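Local structure of Non-structural protein 3 (6LN0) at residues A[168-173]-A[182-187]; A[193-198]-A[209-214]. The protein is a multidomain replicase protein that probably binds ADP-ribose through its macro domain and cleaves the viral polyprotein through its papain-like protease. One frame throughout, in Å; residues are numbered along the deposited sequence.

Contact 1 of 2, residues A[168-173]-A[182-187]; sequences TIVRTT and KALTPQ
K182 pairs with V170 through two backbone hydrogen bonds, K182 N to V170 O at 2.7 Å and V170 N to K182 O at 2.6 Å; the carbonyl of K182 also meets the CA-H of I169. With CG beside its own backbone N (chi1 -30°) and the chain extended beyond, the K182 side chain crosses T172 at about a right angle, its CE coming to 3.4 Å from T172 OG1. Further on, K182 NZ makes a long, weak ion pair with E212 OE1, which also takes a weak hydrogen bond from T172 OG1; the lysine's methylenes lie across T172 on the way. A183 is a non-hydrogen-bonded partner of I169 on the other, exposed face of the sheet: the CD1 end of I169 swings back to lie 3.7 Å from A183 CB. L184 closes the ladder opposite T168, with T168 N to L184 O and L184 N to T168 O both 2.9 Å; T168 OG1 adds a weak bond to the same L184 O. L184 CD1 touches V170 CG2 at 4.0 Å, the side chains crossing at about a right angle. T185 then leaves the strand as N-cap of the next helix, OG1 accepting from the backbone N of G188. The two strands form an antiparallel hairpin, with 180-184 on the sheet edge and 168-173 inside it, paired in parallel with strand 209-212. The face carrying T168, V170, T172 and L184 is covered by helix 186-192, where V189 meets T168 and L184, and by L194 of strand 194-195, which packs on V170 and T172.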
ATOM      1  N   THR A 168       5.946   3.823 -13.432  1.00 65.86           N
ATOM      2  CA  THR A 168       6.866   3.651 -12.320  1.00 63.46           C
ATOM      3  C   THR A 168       6.790   2.208 -11.830  1.00 56.49           C
ATOM      4  O   THR A 168       5.708   1.611 -11.773  1.00 57.02           O
ATOM      5  CB  THR A 168       6.546   4.638 -11.187  1.00 67.69           C
ATOM      6  OG1 THR A 168       5.126   4.758 -11.035  1.00 68.11           O
ATOM      7  CG2 THR A 168       7.117   6.026 -11.502  1.00 61.44           C
ATOM      8  N   ILE A 169       7.944   1.649 -11.504  1.00 55.36           N
ATOM      9  CA  ILE A 169       8.060   0.245 -11.121  1.00 56.18           C
ATOM     10  C   ILE A 169       7.773   0.095  -9.628  1.00 55.58           C
ATOM     11  O   ILE A 169       8.440   0.709  -8.792  1.00 55.76           O
ATOM     12  CB  ILE A 169       9.451  -0.285 -11.480  1.00 56.40           C
ATOM     13  CG1 ILE A 169       9.779   0.124 -12.920  1.00 52.74           C
ATOM     14  CG2 ILE A 169       9.500  -1.786 -11.341  1.00 53.07           C
ATOM     15  CD1 ILE A 169       8.887  -0.552 -13.935  1.00 48.63           C
ATOM     16  N   VAL A 170       6.779  -0.722  -9.289  1.00 54.23           N
ATOM     17  CA  VAL A 170       6.274  -0.841  -7.928  1.00 52.20           C
ATOM     18  C   VAL A 170       6.273  -2.306  -7.511  1.00 53.88           C
ATOM     19  O   VAL A 170       5.781  -3.163  -8.254  1.00 54.00           O
ATOM     20  CB  VAL A 170       4.852  -0.268  -7.803  1.00 54.80           C
ATOM     21  CG1 VAL A 170       4.388  -0.345  -6.338  1.00 50.88           C
ATOM     22  CG2 VAL A 170       4.802   1.147  -8.339  1.00 52.21           C
ATOM     23  N   ARG A 171       6.801  -2.591  -6.320  1.00 51.48           N
ATOM     24  CA  ARG A 171       6.739  -3.926  -5.728  1.00 46.20           C
ATOM     25  C   ARG A 171       5.571  -3.971  -4.758  1.00 45.53           C
ATOM     26  O   ARG A 171       5.477  -3.129  -3.862  1.00 45.93           O
ATOM     27  CB  ARG A 171       8.039  -4.278  -5.009  1.00 48.20           C
ATOM     28  CG  ARG A 171       9.280  -3.998  -5.851  1.00 52.75           C
ATOM     29  CD  ARG A 171      10.424  -4.906  -5.480  1.00 53.02           C
ATOM     30  NE  ARG A 171      10.160  -6.298  -5.845  1.00 60.57           N
ATOM     31  CZ  ARG A 171      10.877  -7.345  -5.422  1.00 58.41           C
ATOM     32  NH1 ARG A 171      11.908  -7.168  -4.601  1.00 48.71           N
ATOM     33  NH2 ARG A 171      10.551  -8.576  -5.815  1.00 54.26           N
ATOM     34  N   THR A 172       4.689  -4.953  -4.942  1.00 43.84           N
ATOM     35  CA  THR A 172       3.434  -5.032  -4.217  1.00 43.83           C
ATOM     36  C   THR A 172       3.181  -6.465  -3.780  1.00 47.25           C
ATOM     37  O   THR A 172       3.713  -7.415  -4.366  1.00 40.10           O
ATOM     38  CB  THR A 172       2.227  -4.587  -5.062  1.00 46.74           C
ATOM     39  OG1 THR A 172       1.802  -5.679  -5.892  1.00 47.58           O
ATOM     40  CG2 THR A 172       2.565  -3.412  -5.925  1.00 47.01           C
ATOM     41  N   THR A 173       2.309  -6.609  -2.774  1.00 41.05           N
ATOM     42  CA  THR A 173       1.914  -7.924  -2.298  1.00 38.42           C
ATOM     43  C   THR A 173       0.509  -7.824  -1.716  1.00 41.54           C
ATOM     44  O   THR A 173       0.078  -6.754  -1.274  1.00 43.94           O
ATOM     45  CB  THR A 173       2.932  -8.461  -1.246  1.00 46.59           C
ATOM     46  OG1 THR A 173       2.551  -9.772  -0.792  1.00 44.98           O
ATOM     47  CG2 THR A 173       3.026  -7.527  -0.018  1.00 42.97           C
ATOM     48  N   LYS A 182       5.297  -4.473 -10.512  1.00 54.95           N
ATOM     49  CA  LYS A 182       4.433  -3.921 -11.547  1.00 53.97           C
ATOM     50  C   LYS A 182       5.001  -2.612 -12.085  1.00 59.32           C
ATOM     51  O   LYS A 182       5.713  -1.887 -11.381  1.00 59.33           O
ATOM     52  CB  LYS A 182       3.026  -3.671 -11.011  1.00 54.38           C
ATOM     53  CG  LYS A 182       2.610  -4.622  -9.896  1.00 57.41           C
ATOM     54  CD  LYS A 182       1.114  -4.562  -9.635  1.00 55.50           C
ATOM     55  CE  LYS A 182       0.588  -5.877  -9.079  1.00 56.51           C
ATOM     56  NZ  LYS A 182      -0.878  -6.095  -9.334  1.00 57.03           N
ATOM     57  N   ALA A 183       4.678  -2.319 -13.345  1.00 58.66           N
ATOM     58  CA  ALA A 183       4.894  -1.003 -13.941  1.00 60.73           C
ATOM     59  C   ALA A 183       3.545  -0.305 -13.975  1.00 62.00           C
ATOM     60  O   ALA A 183       2.650  -0.723 -14.712  1.00 66.82           O
ATOM     61  CB  ALA A 183       5.472  -1.125 -15.348  1.00 60.47           C
ATOM     62  N   LEU A 184       3.375   0.737 -13.175  1.00 56.63           N
ATOM     63  CA  LEU A 184       2.061   1.346 -13.024  1.00 60.54           C
ATOM     64  C   LEU A 184       2.064   2.760 -13.579  1.00 68.66           C
ATOM     65  O   LEU A 184       3.068   3.474 -13.477  1.00 70.47           O
ATOM     66  CB  LEU A 184       1.625   1.375 -11.557  1.00 63.42           C
ATOM     67  CG  LEU A 184       1.418   0.042 -10.833  1.00 59.84           C
ATOM     68  CD1 LEU A 184       1.073   0.302  -9.376  1.00 60.42           C
ATOM     69  CD2 LEU A 184       0.338  -0.793 -11.489  1.00 58.67           C
ATOM     70  N   THR A 185       0.937   3.155 -14.182  1.00 67.34           N
ATOM     71  CA  THR A 185       0.741   4.547 -14.556  1.00 71.21           C
ATOM     72  C   THR A 185       0.317   5.334 -13.323  1.00 72.07           C
ATOM     73  O   THR A 185      -0.225   4.764 -12.374  1.00 66.63           O
ATOM     74  CB  THR A 185      -0.315   4.682 -15.660  1.00 70.09           C
ATOM     75  OG1 THR A 185      -1.619   4.814 -15.081  1.00 68.79           O
ATOM     76  CG2 THR A 185      -0.309   3.478 -16.578  1.00 70.43           C
ATOM     77  N   PRO A 186       0.552   6.653 -13.305  1.00 76.48           N
ATOM     78  CA  PRO A 186       0.118   7.447 -12.145  1.00 68.14           C
ATOM     79  C   PRO A 186      -1.352   7.214 -11.825  1.00 70.41           C
ATOM     80  O   PRO A 186      -1.780   7.405 -10.682  1.00 76.91           O
ATOM     81  CB  PRO A 186       0.399   8.888 -12.583  1.00 72.26           C
ATOM     82  CG  PRO A 186       1.546   8.760 -13.565  1.00 64.89           C
ATOM     83  CD  PRO A 186       1.298   7.461 -14.292  1.00 69.05           C
ATOM     84  N   GLN A 187      -2.131   6.763 -12.813  1.00 72.14           N
ATOM     85  CA  GLN A 187      -3.500   6.347 -12.530  1.00 71.52           C
ATOM     86  C   GLN A 187      -3.535   4.977 -11.866  1.00 72.58           C
ATOM     87  O   GLN A 187      -4.233   4.783 -10.864  1.00 72.28           O
ATOM     88  CB  GLN A 187      -4.338   6.326 -13.806  1.00 71.43           C
ATOM     89  CG  GLN A 187      -5.779   5.851 -13.575  1.00 67.65           C
ATOM     90  CD  GLN A 187      -6.560   6.768 -12.637  1.00 78.33           C
ATOM     91  OE1 GLN A 187      -6.159   7.908 -12.381  1.00 77.84           O
ATOM     92  NE2 GLN A 187      -7.685   6.270 -12.118  1.00 76.14           N
TER

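Contact 2 of 2, residues A[193-198]-A[209-214]; sequences NLFDGE and IYLEVT
F195 and L211 exchange two backbone hydrogen bonds, F195 N to L211 O at 2.8 Å and L211 N to F195 O at 3.0 Å. A looser third bond, V213 N to N193 O at 3.2 Å, has its donor above the carbonyl plane of N193, 41° out of it. L211 O additionally faces the CA-H of L194. Apolar contacts divide between the two faces. On one, F195 CB touches L211 CB at 3.9 Å and V213 CG2 at 3.6 Å; with CG anti to the backbone N (chi1 -165°), the ring leads away from the strand toward L228 and C232 of helix 228-237 and meets F200 edge-to-face. On the other, L194 CB abuts Y210 CB at 4.1 Å, the side chains crossing at about a right angle. Among the polar and aromatic contacts, the F195 carbonyl lies at the edge of the Y210 ring, near its plane, and D196 OD1 stands 3.9 Å from Y210 CE1. The phenol oxygen of Y210 is hydrogen-bonded to the backbone N of K205. N193, with positive phi, is the first residue past helix 186-192 and turns the chain into the short strand; V213 centres an inverse gamma turn. The mixed sheet, ordered 180-184, 168-173, 209-212, 194-195 with its inner strands parallel and helix 186-192 packed on one face, is consistent with the beta-grasp fold of the ubiquitin-like domain preceding coronavirus papain-like proteases.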
ATOM      1  N   ASN A 193      -4.123   1.077  -4.580  1.00 59.00           N
ATOM      2  CA  ASN A 193      -4.328   1.211  -3.149  1.00 56.61           C
ATOM      3  C   ASN A 193      -3.064   0.819  -2.390  1.00 57.27           C
ATOM      4  O   ASN A 193      -3.093   0.011  -1.467  1.00 51.85           O
ATOM      5  CB  ASN A 193      -5.520   0.376  -2.685  1.00 61.01           C
ATOM      6  CG  ASN A 193      -6.820   1.065  -2.904  1.00 63.14           C
ATOM      7  OD1 ASN A 193      -6.968   2.237  -2.571  1.00 72.57           O
ATOM      8  ND2 ASN A 193      -7.783   0.349  -3.473  1.00 62.63           N
ATOM      9  N   LEU A 194      -1.939   1.381  -2.805  1.00 58.15           N
ATOM     10  CA  LEU A 194      -0.685   1.038  -2.157  1.00 52.00           C
ATOM     11  C   LEU A 194      -0.717   1.484  -0.710  1.00 54.97           C
ATOM     12  O   LEU A 194      -1.051   2.635  -0.417  1.00 55.14           O
ATOM     13  CB  LEU A 194       0.492   1.671  -2.894  1.00 48.16           C
ATOM     14  CG  LEU A 194       0.483   1.164  -4.329  1.00 50.50           C
ATOM     15  CD1 LEU A 194       1.741   1.568  -5.048  1.00 50.13           C
ATOM     16  CD2 LEU A 194       0.296  -0.352  -4.311  1.00 48.88           C
ATOM     17  N   PHE A 195      -0.376   0.557   0.190  1.00 52.82           N
ATOM     18  CA  PHE A 195      -0.397   0.781   1.629  1.00 53.51           C
ATOM     19  C   PHE A 195       0.996   0.577   2.219  1.00 52.53           C
ATOM     20  O   PHE A 195       1.639  -0.452   1.990  1.00 47.41           O
ATOM     21  CB  PHE A 195      -1.416  -0.138   2.305  1.00 53.92           C
ATOM     22  CG  PHE A 195      -1.752   0.263   3.699  1.00 54.99           C
ATOM     23  CD1 PHE A 195      -2.530   1.381   3.944  1.00 58.96           C
ATOM     24  CD2 PHE A 195      -1.286  -0.472   4.779  1.00 59.93           C
ATOM     25  CE1 PHE A 195      -2.836   1.757   5.242  1.00 60.29           C
ATOM     26  CE2 PHE A 195      -1.598  -0.107   6.083  1.00 54.59           C
ATOM     27  CZ  PHE A 195      -2.363   1.010   6.311  1.00 58.19           C
ATOM     28  N   ASP A 196       1.433   1.566   2.985  1.00 56.72           N
ATOM     29  CA  ASP A 196       2.744   1.736   3.592  1.00 55.69           C
ATOM     30  C   ASP A 196       2.952   0.908   4.857  1.00 63.95           C
ATOM     31  O   ASP A 196       4.086   0.809   5.341  1.00 59.63           O
ATOM     32  CB  ASP A 196       2.880   3.218   3.946  1.00 63.45           C
ATOM     33  CG  ASP A 196       4.277   3.628   4.221  1.00 72.31           C
ATOM     34  OD1 ASP A 196       5.179   3.192   3.466  1.00 73.81           O
ATOM     35  OD2 ASP A 196       4.466   4.408   5.182  1.00 77.74           O
ATOM     36  N   GLY A 197       1.895   0.333   5.416  1.00 61.54           N
ATOM     37  CA  GLY A 197       1.899  -0.125   6.780  1.00 56.71           C
ATOM     38  C   GLY A 197       1.284   0.864   7.751  1.00 62.60           C
ATOM     39  O   GLY A 197       0.821   0.455   8.823  1.00 62.55           O
ATOM     40  N   GLU A 198       1.255   2.149   7.390  1.00 65.23           N
ATOM     41  CA  GLU A 198       0.604   3.201   8.161  1.00 65.15           C
ATOM     42  C   GLU A 198      -0.478   3.935   7.381  1.00 66.43           C
ATOM     43  O   GLU A 198      -1.522   4.271   7.944  1.00 68.23           O
ATOM     44  CB  GLU A 198       1.651   4.213   8.650  1.00 67.93           C
ATOM     45  CG  GLU A 198       1.553   4.566  10.142  1.00 79.15           C
ATOM     46  CD  GLU A 198       1.956   3.406  11.077  1.00 83.31           C
ATOM     47  OE1 GLU A 198       1.058   2.820  11.740  1.00 74.06           O
ATOM     48  OE2 GLU A 198       3.173   3.097  11.159  1.00 81.62           O
ATOM     49  N   ILE A 209       8.372  -2.627  -0.770  1.00 47.10           N
ATOM     50  CA  ILE A 209       7.218  -3.485  -0.976  1.00 46.44           C
ATOM     51  C   ILE A 209       6.013  -2.855  -0.302  1.00 48.19           C
ATOM     52  O   ILE A 209       6.090  -2.434   0.857  1.00 51.39           O
ATOM     53  CB  ILE A 209       7.473  -4.890  -0.430  1.00 45.50           C
ATOM     54  CG1 ILE A 209       8.728  -5.481  -1.063  1.00 42.96           C
ATOM     55  CG2 ILE A 209       6.272  -5.757  -0.667  1.00 46.41           C
ATOM     56  CD1 ILE A 209       9.008  -6.879  -0.551  1.00 39.76           C
ATOM     57  N   TYR A 210       4.901  -2.788  -1.023  1.00 43.06           N
ATOM     58  CA  TYR A 210       3.691  -2.148  -0.547  1.00 43.65           C
ATOM     59  C   TYR A 210       2.569  -3.171  -0.532  1.00 44.09           C
ATOM     60  O   TYR A 210       2.521  -4.084  -1.366  1.00 43.64           O
ATOM     61  CB  TYR A 210       3.293  -0.946  -1.435  1.00 49.58           C
ATOM     62  CG  TYR A 210       4.247   0.217  -1.361  1.00 50.12           C
ATOM     63  CD1 TYR A 210       4.095   1.195  -0.388  1.00 47.65           C
ATOM     64  CD2 TYR A 210       5.302   0.338  -2.262  1.00 45.01           C
ATOM     65  CE1 TYR A 210       4.965   2.253  -0.308  1.00 49.48           C
ATOM     66  CE2 TYR A 210       6.175   1.385  -2.185  1.00 47.84           C
ATOM     67  CZ  TYR A 210       5.999   2.348  -1.214  1.00 54.80           C
ATOM     68  OH  TYR A 210       6.874   3.410  -1.128  1.00 57.17           O
ATOM     69  N   LEU A 211       1.677  -3.030   0.435  1.00 42.11           N
ATOM     70  CA  LEU A 211       0.471  -3.843   0.448  1.00 47.13           C
ATOM     71  C   LEU A 211      -0.492  -3.272  -0.591  1.00 50.99           C
ATOM     72  O   LEU A 211      -0.838  -2.086  -0.544  1.00 46.03           O
ATOM     73  CB  LEU A 211      -0.161  -3.854   1.842  1.00 40.68           C
ATOM     74  CG  LEU A 211      -1.340  -4.806   2.081  1.00 45.60           C
ATOM     75  CD1 LEU A 211      -0.934  -6.276   1.905  1.00 45.90           C
ATOM     76  CD2 LEU A 211      -1.934  -4.595   3.458  1.00 45.07           C
ATOM     77  N   GLU A 212      -0.888  -4.099  -1.546  1.00 52.28           N
ATOM     78  CA  GLU A 212      -1.936  -3.745  -2.488  1.00 49.21           C
ATOM     79  C   GLU A 212      -3.263  -4.070  -1.835  1.00 45.43           C
ATOM     80  O   GLU A 212      -3.638  -5.236  -1.716  1.00 49.08           O
ATOM     81  CB  GLU A 212      -1.760  -4.517  -3.786  1.00 53.49           C
ATOM     82  CG  GLU A 212      -2.998  -4.522  -4.676  1.00 57.99           C
ATOM     83  CD  GLU A 212      -2.637  -4.511  -6.154  1.00 62.69           C
ATOM     84  OE1 GLU A 212      -1.415  -4.571  -6.453  1.00 51.91           O
ATOM     85  OE2 GLU A 212      -3.573  -4.429  -7.001  1.00 69.57           O
ATOM     86  N   VAL A 213      -3.974  -3.056  -1.381  1.00 50.44           N
ATOM     87  CA  VAL A 213      -5.180  -3.327  -0.611  1.00 49.30           C
ATOM     88  C   VAL A 213      -6.337  -3.602  -1.564  1.00 54.02           C
ATOM     89  O   VAL A 213      -7.054  -2.687  -1.979  1.00 55.69           O
ATOM     90  CB  VAL A 213      -5.469  -2.174   0.363  1.00 51.31           C
ATOM     91  CG1 VAL A 213      -6.782  -2.408   1.124  1.00 49.23           C
ATOM     92  CG2 VAL A 213      -4.297  -2.019   1.325  1.00 47.73           C
ATOM     93  N   THR A 214      -6.498  -4.865  -1.948  1.00 51.22           N
ATOM     94  CA  THR A 214      -7.626  -5.258  -2.772  1.00 55.19           C
ATOM     95  C   THR A 214      -8.854  -5.352  -1.882  1.00 59.26           C
ATOM     96  O   THR A 214      -8.817  -5.000  -0.701  1.00 66.01           O
ATOM     97  CB  THR A 214      -7.362  -6.580  -3.473  1.00 57.89           C
ATOM     98  OG1 THR A 214      -7.303  -7.632  -2.501  1.00 56.74           O
ATOM     99  CG2 THR A 214      -6.086  -6.512  -4.277  1.00 48.36           C
TER

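In the fold
Both contacts belong to one small mixed sheet: contact 1 pairs strands 168-173 and 180-184 at one edge, and contact 2 pairs 194-195 and 209-212 at the other. They join where the inner strands run parallel, T173 bonding through its backbone to Y210 and E212. Helix 186-192 links the outer strands in sequence, and L194 bridges the two contacts on the helix-covered face. Contact 1 is partly buried, with an exposed face and threonine and lysine side chains among its partners. Contact 2 is buried, closed over by helix 228-237 on the F195 and L211 side, and relies more on leucine, valine and aromatic side chains.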